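Local structure of fructokinase (Xylella fastidiosa Temecula1, 3LJS) at residues L14-A19 and A91-A96; P248-Q253 and F298-G303; G303-T308 and S320-L325. The protein probably transfers a phosphate group from ATP to fructose, as a sugar kinase of the PfkB family. One frame throughout, in Å; residues are numbered along the deposited sequence.

In the fold
The three contacts follow one another along the chain, and they fall into two regions. Interaction 1 joins two strands of the separate four-stranded sheet, in the order 30-36, 14-19, 92-97 and 103-108. Its centre lies about 26 Å from that of interaction 2 and about 25 Å from that of interaction 3. Interactions 2 and 3 are neighbours, with centres about 7 Å apart. Both use helix 289-305 and they share Gly303. Interaction 2 sets the loop after strand 244-246 against this helix, and interaction 3 packs the helix end on helix 319-328. Phe250 packs on Ala304 and Ala301 on Val322, so loop and both helices form one packed unit, distinct from the dimer-contacting sheet.

Interaction 1: residues L14-A19 and A91-A96; sequences LIDMLA and ALAFVA
Met17 and Phe94 share a first torsion: in each, CG sits beside the backbone N and anti to the carbonyl carbon (chi1 -72° and -78°). Because the two residues are paired on one face of the sheet, these like torsions set them side by side, pointing the same way. Met17, a selenomethionine, sets its CB above the CD1-CE1 side of the ring, 3.4 Å from Phe94 CD1. Its CG passes over the same ring face, 4.1 Å from the centroid of Phe94 and offset toward the rim, a CH-pi contact. Further bends then carry its CE near Phe94 CE1. Ile15 and Leu92 pair on the same sheet face, where Leu92 CD2 comes to 3.7 Å from Ile15 CB. The opposite face holds Asp16 with Ala93 and Leu18 with Val95. There Asp16 OD1 is 3.6 Å from Ala93 CB. The strands run parallel and are joined by five backbone hydrogen bonds. Ile15, Met17 and Ala19 donate to Ala91, Ala93 and Val95, and Ala93 and Val95 donate back to Ile15 and Met17. The bond from Met17 N to Ala93 O is 2.8 Å, with the donor above the carbonyl plane of Ala93, 37° out of it. Strands 30-36 and 103-108 complete the sheet. This sheet probably corresponds to the lid of ribokinase-like enzymes. Phe94 stacks edge-to-face on Phe64 of the second subunit, and Met17 packs on Met17 of that subunit. The chemistry is thus divided: polar backbone groups are paired within the sheet, while the face with Met17 and Phe94 offers apolar groups to the dimer interface.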
loop_
_atom_site.group_PDB
_atom_site.type_symbol
_atom_site.label_atom_id
_atom_site.label_comp_id
_atom_site.label_asym_id
_atom_site.label_seq_id
_atom_site.Cartn_x
_atom_site.Cartn_y
_atom_site.Cartn_z
ATOM N N LEU B 14 9.710 7.119 2.474
ATOM C CA LEU B 14 8.442 6.418 2.323
ATOM C C LEU B 14 7.481 6.824 3.418
ATOM O O LEU B 14 7.827 7.628 4.283
ATOM C CB LEU B 14 8.672 4.903 2.361
ATOM C CG LEU B 14 9.576 4.355 3.473
ATOM C CD1 LEU B 14 8.916 4.510 4.836
ATOM C CD2 LEU B 14 9.857 2.883 3.195
ATOM N N ILE B 15 6.276 6.262 3.379
ATOM C CA ILE B 15 5.256 6.570 4.371
ATOM C C ILE B 15 5.143 5.475 5.418
ATOM O O ILE B 15 4.983 4.299 5.082
ATOM C CB ILE B 15 3.863 6.739 3.715
ATOM C CG1 ILE B 15 3.896 7.877 2.693
ATOM C CG2 ILE B 15 2.810 6.998 4.777
ATOM C CD1 ILE B 15 4.216 9.230 3.280
ATOM N N ASP B 16 5.254 5.856 6.686
ATOM C CA ASP B 16 5.087 4.901 7.772
ATOM C C ASP B 16 3.618 5.061 8.152
ATOM O O ASP B 16 3.196 6.156 8.534
ATOM C CB ASP B 16 5.953 5.251 8.993
ATOM C CG ASP B 16 7.439 5.006 8.765
ATOM O OD1 ASP B 16 7.796 3.973 8.166
ATOM O OD2 ASP B 16 8.253 5.840 9.210
HETATM N N MSE B 17 2.840 3.989 8.019
HETATM C CA MSE B 17 1.420 4.019 8.367
HETATM C C MSE B 17 1.262 3.351 9.729
HETATM O O MSE B 17 1.322 2.126 9.843
HETATM C CB MSE B 17 0.595 3.279 7.311
HETATM C CG MSE B 17 0.479 4.009 5.988
HETATM SE SE MSE B 17 -0.655 5.580 6.090
HETATM C CE MSE B 17 -2.337 4.736 5.704
ATOM N N LEU B 18 1.060 4.176 10.753
ATOM C CA LEU B 18 0.943 3.719 12.133
ATOM C C LEU B 18 -0.451 3.264 12.540
ATOM O O LEU B 18 -1.360 4.076 12.698
ATOM C CB LEU B 18 1.411 4.836 13.074
ATOM C CG LEU B 18 2.918 5.089 13.231
ATOM C CD1 LEU B 18 3.643 4.965 11.910
ATOM C CD2 LEU B 18 3.127 6.470 13.839
ATOM N N ALA B 19 -0.611 1.958 12.721
ATOM C CA ALA B 19 -1.897 1.397 13.114
ATOM C C ALA B 19 -2.222 1.812 14.541
ATOM O O ALA B 19 -1.414 1.613 15.447
ATOM C CB ALA B 19 -1.861 -0.126 13.013
ATOM N N ALA B 91 6.454 3.815 -1.534
ATOM C CA ALA B 91 6.429 2.668 -0.639
ATOM C C ALA B 91 5.699 2.989 0.658
ATOM O O ALA B 91 5.720 4.130 1.140
ATOM C CB ALA B 91 7.854 2.217 -0.329
ATOM N N LEU B 92 5.064 1.969 1.228
ATOM C CA LEU B 92 4.338 2.110 2.481
ATOM C C LEU B 92 4.863 1.083 3.469
ATOM O O LEU B 92 5.147 -0.060 3.104
ATOM C CB LEU B 92 2.834 1.875 2.279
ATOM C CG LEU B 92 2.069 2.747 1.287
ATOM C CD1 LEU B 92 0.619 2.251 1.214
ATOM C CD2 LEU B 92 2.121 4.210 1.711
ATOM N N ALA B 93 4.995 1.500 4.720
ATOM C CA ALA B 93 5.458 0.619 5.778
ATOM C C ALA B 93 4.400 0.663 6.873
ATOM O O ALA B 93 4.307 1.638 7.619
ATOM C CB ALA B 93 6.802 1.101 6.322
ATOM N N PHE B 94 3.581 -0.380 6.945
ATOM C CA PHE B 94 2.535 -0.447 7.954
ATOM C C PHE B 94 3.115 -0.986 9.254
ATOM O O PHE B 94 3.782 -2.021 9.266
ATOM C CB PHE B 94 1.389 -1.337 7.464
ATOM C CG PHE B 94 0.480 -0.661 6.480
ATOM C CD1 PHE B 94 -0.580 0.123 6.922
ATOM C CD2 PHE B 94 0.704 -0.774 5.111
ATOM C CE1 PHE B 94 -1.405 0.786 6.023
ATOM C CE2 PHE B 94 -0.110 -0.116 4.199
ATOM C CZ PHE B 94 -1.173 0.671 4.657
ATOM N N VAL B 95 2.872 -0.266 10.346
ATOM C CA VAL B 95 3.376 -0.666 11.652
ATOM C C VAL B 95 2.206 -0.927 12.600
ATOM O O VAL B 95 1.324 -0.078 12.764
ATOM C CB VAL B 95 4.277 0.438 12.265
ATOM C CG1 VAL B 95 4.863 -0.039 13.582
ATOM C CG2 VAL B 95 5.387 0.807 11.292
ATOM N N ALA B 96 2.197 -2.104 13.215
ATOM C CA ALA B 96 1.131 -2.463 14.142
ATOM C C ALA B 96 1.614 -3.479 15.165
ATOM O O ALA B 96 2.800 -3.536 15.490
ATOM C CB ALA B 96 -0.055 -3.026 13.373
#

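Interaction 2: residues P248-Q253 and F298-G303; sequences PTFRVQ and FAAAVG
The loop 248-253 has no regular structure and passes residues 298-303 of helix 289-305; the backbones come nearest, CA to CA, at Thr249 and Phe250, with Thr249 CA 5.7 Å from Ala300 CA. Phe250 supplies most of the side-chain contact. Its CG stands beside the backbone N (chi1 -69°), and this turns the ring toward the helix. The ring lies obliquely to the helix backbone, with CD2 3.5 Å from Ala301 N. Ala300 CB is at the ring edge, in its plane, 4.0 Å from Phe250 CD2. Ala301 CB meets the next ring carbon, 3.7 Å from Phe250 CE2. The small methyl groups let the ring come close to the helix. No hydrogen bond crosses the contact. Pro248 O instead abuts Ala300 CB at 3.1 Å. This carbonyl is buried by the contact and has no polar partner in the model. Pro248 and Phe250 both touch Arg297 as well, and Ala301 packs on helix 319-328 through Val322 and Ile326. The loop belongs to the large domain of the ribokinase-like fold, between strand 244-246 and helix 262-275. Gly261, an ATP-binding residue, comes just before that helix. Thr249 has its side chain about 9 Å from those of Thr230 and Asp231. The arrangement is thus loop-on-helix packing at the margin of the ATP site of a PfkB-family kinase.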
loop_
_atom_site.group_PDB
_atom_site.type_symbol
_atom_site.label_atom_id
_atom_site.label_comp_id
_atom_site.label_asym_id
_atom_site.label_seq_id
_atom_site.Cartn_x
_atom_site.Cartn_y
_atom_site.Cartn_z
ATOM N N PRO B 248 29.388 8.713 25.032
ATOM C CA PRO B 248 28.594 9.155 26.188
ATOM C C PRO B 248 27.110 9.046 25.836
ATOM O O PRO B 248 26.718 9.380 24.719
ATOM C CB PRO B 248 29.029 10.610 26.374
ATOM C CG PRO B 248 30.428 10.626 25.815
ATOM C CD PRO B 248 30.287 9.784 24.571
ATOM N N THR B 249 26.290 8.580 26.774
ATOM C CA THR B 249 24.858 8.441 26.510
ATOM C C THR B 249 24.024 9.408 27.352
ATOM O O THR B 249 24.547 10.081 28.244
ATOM C CB THR B 249 24.372 7.001 26.791
ATOM O OG1 THR B 249 25.500 6.125 26.901
ATOM C CG2 THR B 249 23.485 6.515 25.657
ATOM N N PHE B 250 22.726 9.471 27.062
ATOM C CA PHE B 250 21.818 10.351 27.790
ATOM C C PHE B 250 20.534 9.640 28.207
ATOM O O PHE B 250 20.042 8.755 27.505
ATOM C CB PHE B 250 21.482 11.574 26.935
ATOM C CG PHE B 250 22.640 12.509 26.742
ATOM C CD1 PHE B 250 22.948 13.463 27.707
ATOM C CD2 PHE B 250 23.446 12.413 25.612
ATOM C CE1 PHE B 250 24.044 14.308 27.552
ATOM C CE2 PHE B 250 24.547 13.253 25.443
ATOM C CZ PHE B 250 24.848 14.202 26.414
ATOM N N ARG B 251 20.004 10.039 29.362
ATOM C CA ARG B 251 18.775 9.471 29.910
ATOM C C ARG B 251 17.666 10.525 29.893
ATOM O O ARG B 251 17.619 11.396 30.758
ATOM C CB ARG B 251 19.034 8.970 31.345
ATOM C CG ARG B 251 19.802 9.946 32.258
ATOM C CD ARG B 251 18.864 10.832 33.080
ATOM N NE ARG B 251 19.552 11.936 33.752
ATOM C CZ ARG B 251 20.316 11.811 34.836
ATOM N NH1 ARG B 251 20.500 10.620 35.393
ATOM N NH2 ARG B 251 20.893 12.882 35.368
ATOM N N VAL B 252 16.775 10.451 28.908
ATOM C CA VAL B 252 15.696 11.434 28.803
ATOM C C VAL B 252 14.291 10.828 28.657
ATOM O O VAL B 252 13.381 11.474 28.139
ATOM C CB VAL B 252 15.969 12.414 27.622
ATOM C CG1 VAL B 252 14.935 13.534 27.596
ATOM C CG2 VAL B 252 17.361 13.009 27.762
ATOM N N GLN B 253 14.112 9.592 29.119
ATOM C CA GLN B 253 12.805 8.935 29.042
ATOM C C GLN B 253 12.345 8.712 27.603
ATOM O O GLN B 253 12.338 9.640 26.791
ATOM C CB GLN B 253 11.761 9.776 29.791
ATOM C CG GLN B 253 10.309 9.349 29.590
ATOM C CD GLN B 253 9.977 8.031 30.265
ATOM O OE1 GLN B 253 10.540 6.987 29.933
ATOM N NE2 GLN B 253 9.053 8.075 31.220
ATOM N N PHE B 298 27.566 14.660 21.216
ATOM C CA PHE B 298 26.572 15.519 20.577
ATOM C C PHE B 298 25.547 14.639 19.862
ATOM O O PHE B 298 24.337 14.828 20.003
ATOM C CB PHE B 298 27.249 16.433 19.548
ATOM C CG PHE B 298 26.305 17.364 18.847
ATOM C CD1 PHE B 298 26.057 18.637 19.357
ATOM C CD2 PHE B 298 25.646 16.965 17.682
ATOM C CE1 PHE B 298 25.163 19.503 18.718
ATOM C CE2 PHE B 298 24.750 17.821 17.034
ATOM C CZ PHE B 298 24.505 19.092 17.550
ATOM N N ALA B 299 26.042 13.687 19.077
ATOM C CA ALA B 299 25.170 12.779 18.332
ATOM C C ALA B 299 24.215 12.039 19.271
ATOM O O ALA B 299 23.025 11.881 18.967
ATOM C CB ALA B 299 26.015 11.782 17.544
ATOM N N ALA B 300 24.733 11.590 20.412
ATOM C CA ALA B 300 23.913 10.873 21.388
ATOM C C ALA B 300 22.831 11.798 21.944
ATOM O O ALA B 300 21.699 11.369 22.189
ATOM C CB ALA B 300 24.786 10.347 22.519
ATOM N N ALA B 301 23.177 13.068 22.140
ATOM C CA ALA B 301 22.214 14.033 22.665
ATOM C C ALA B 301 21.068 14.230 21.680
ATOM O O ALA B 301 19.913 14.334 22.082
ATOM C CB ALA B 301 22.902 15.365 22.949
ATOM N N VAL B 302 21.389 14.285 20.389
ATOM C CA VAL B 302 20.365 14.442 19.358
ATOM C C VAL B 302 19.430 13.221 19.387
ATOM O O VAL B 302 18.202 13.353 19.362
ATOM C CB VAL B 302 21.005 14.552 17.942
ATOM C CG1 VAL B 302 19.908 14.618 16.873
ATOM C CG2 VAL B 302 21.890 15.799 17.860
ATOM N N GLY B 303 20.025 12.032 19.446
ATOM C CA GLY B 303 19.240 10.812 19.478
ATOM C C GLY B 303 18.348 10.733 20.700
ATOM O O GLY B 303 17.225 10.240 20.628
#

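Interaction 3: residues G303-T308 and S320-L325; sequences GALAVT and SEVLSL
Leu305 reaches from the end of helix 289-305 to helix 319-328, a helix-to-helix packing near the C-terminus of this ribokinase-like fold. A short antiparallel pair of strands, 307-308 and 313-315, lies in the connection between the helices. The Leu305 CB is directed toward the second helix. Its CG then lies beside the backbone N, anti to the carbonyl carbon (chi1 -72°), and meets Leu325 CD2 at 3.7 Å. From CG the side chain splits. CD2 takes the lesser share, 4.1 Å from Leu325 CD2. CD1 goes deeper and rests on the helix backbone. It is 3.5 Å from Val322 CA. CD1 also meets Val322 CG2 at the longer distance of 3.9 Å. The two leucines, Leu305 and Leu325, run alongside each other, pointing opposite ways. Ala304 adds a looser methyl contact to Leu325 CD2, at 4.4 Å from its own CB. The contact is apolar and has no hydrogen bond across it. Pro317 packs on both Leu305 and Val322, and Phe250 of the neighbouring loop touches both Ala304 and Leu325. Glu321 sends its carboxylate elsewhere, where OE1 bonds to Met318 N. The chain leaves the helix at Ala306, just after Leu305. The closest approach of the two segments is made by the Leu305 methyl: CD1 lies 3.4 Å from Glu321 O, and that oxygen keeps its helical bond from Leu325 N, at 3.2 Å.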
loop_
_atom_site.group_PDB
_atom_site.type_symbol
_atom_site.label_atom_id
_atom_site.label_comp_id
_atom_site.label_asym_id
_atom_site.label_seq_id
_atom_site.Cartn_x
_atom_site.Cartn_y
_atom_site.Cartn_z
ATOM N N GLY B 303 20.025 12.032 19.446
ATOM C CA GLY B 303 19.240 10.812 19.478
ATOM C C GLY B 303 18.348 10.733 20.700
ATOM O O GLY B 303 17.225 10.240 20.628
ATOM N N ALA B 304 18.843 11.229 21.829
ATOM C CA ALA B 304 18.081 11.200 23.070
ATOM C C ALA B 304 16.891 12.158 23.058
ATOM O O ALA B 304 15.870 11.893 23.697
ATOM C CB ALA B 304 19.003 11.520 24.252
ATOM N N LEU B 305 17.017 13.265 22.331
ATOM C CA LEU B 305 15.950 14.263 22.266
ATOM C C LEU B 305 14.908 14.000 21.189
ATOM O O LEU B 305 13.781 14.499 21.279
ATOM C CB LEU B 305 16.548 15.654 22.055
ATOM C CG LEU B 305 17.287 16.280 23.244
ATOM C CD1 LEU B 305 18.073 17.501 22.782
ATOM C CD2 LEU B 305 16.279 16.658 24.323
ATOM N N ALA B 306 15.282 13.237 20.165
ATOM C CA ALA B 306 14.361 12.922 19.079
ATOM C C ALA B 306 13.165 12.156 19.631
ATOM O O ALA B 306 13.319 11.290 20.489
ATOM C CB ALA B 306 15.070 12.087 18.009
ATOM N N VAL B 307 11.973 12.476 19.137
ATOM C CA VAL B 307 10.759 11.808 19.592
ATOM C C VAL B 307 10.221 10.855 18.529
ATOM O O VAL B 307 10.093 11.225 17.363
ATOM C CB VAL B 307 9.658 12.828 19.937
ATOM C CG1 VAL B 307 8.367 12.099 20.299
ATOM C CG2 VAL B 307 10.120 13.718 21.084
ATOM N N THR B 308 9.908 9.630 18.942
ATOM C CA THR B 308 9.377 8.617 18.035
ATOM C C THR B 308 8.035 8.073 18.514
ATOM O O THR B 308 7.733 8.098 19.712
ATOM C CB THR B 308 10.344 7.424 17.899
ATOM O OG1 THR B 308 10.645 6.903 19.201
ATOM C CG2 THR B 308 11.633 7.852 17.213
ATOM N N SER B 320 19.918 24.505 19.609
ATOM C CA SER B 320 19.829 25.060 20.957
ATOM C C SER B 320 19.394 24.022 21.995
ATOM O O SER B 320 19.933 23.981 23.102
ATOM C CB SER B 320 18.854 26.240 20.973
ATOM O OG SER B 320 17.578 25.843 20.495
ATOM N N GLU B 321 18.421 23.191 21.634
ATOM C CA GLU B 321 17.915 22.162 22.534
ATOM C C GLU B 321 18.940 21.063 22.797
ATOM O O GLU B 321 19.042 20.554 23.915
ATOM C CB GLU B 321 16.639 21.555 21.953
ATOM C CG GLU B 321 15.556 22.588 21.731
ATOM C CD GLU B 321 14.307 22.001 21.115
ATOM O OE1 GLU B 321 14.421 21.339 20.063
ATOM O OE2 GLU B 321 13.213 22.210 21.676
ATOM N N VAL B 322 19.692 20.689 21.766
ATOM C CA VAL B 322 20.718 19.667 21.925
ATOM C C VAL B 322 21.846 20.203 22.811
ATOM O O VAL B 322 22.291 19.530 23.741
ATOM C CB VAL B 322 21.314 19.252 20.565
ATOM C CG1 VAL B 322 22.463 18.265 20.781
ATOM C CG2 VAL B 322 20.231 18.638 19.692
ATOM N N LEU B 323 22.309 21.416 22.523
ATOM C CA LEU B 323 23.378 22.008 23.314
ATOM C C LEU B 323 22.952 22.218 24.770
ATOM O O LEU B 323 23.764 22.061 25.678
ATOM C CB LEU B 323 23.840 23.333 22.687
ATOM C CG LEU B 323 24.504 23.198 21.307
ATOM C CD1 LEU B 323 24.884 24.575 20.766
ATOM C CD2 LEU B 323 25.749 22.312 21.425
ATOM N N SER B 324 21.680 22.555 24.997
ATOM C CA SER B 324 21.194 22.760 26.359
ATOM C C SER B 324 21.236 21.457 27.133
ATOM O O SER B 324 21.588 21.445 28.315
ATOM C CB SER B 324 19.756 23.297 26.368
ATOM O OG SER B 324 19.703 24.605 25.838
ATOM N N LEU B 325 20.865 20.359 26.477
ATOM C CA LEU B 325 20.884 19.055 27.138
ATOM C C LEU B 325 22.304 18.693 27.549
ATOM O O LEU B 325 22.544 18.237 28.670
ATOM C CB LEU B 325 20.332 17.961 26.216
ATOM C CG LEU B 325 20.524 16.532 26.739
ATOM C CD1 LEU B 325 19.835 16.372 28.089
ATOM C CD2 LEU B 325 19.967 15.531 25.731
#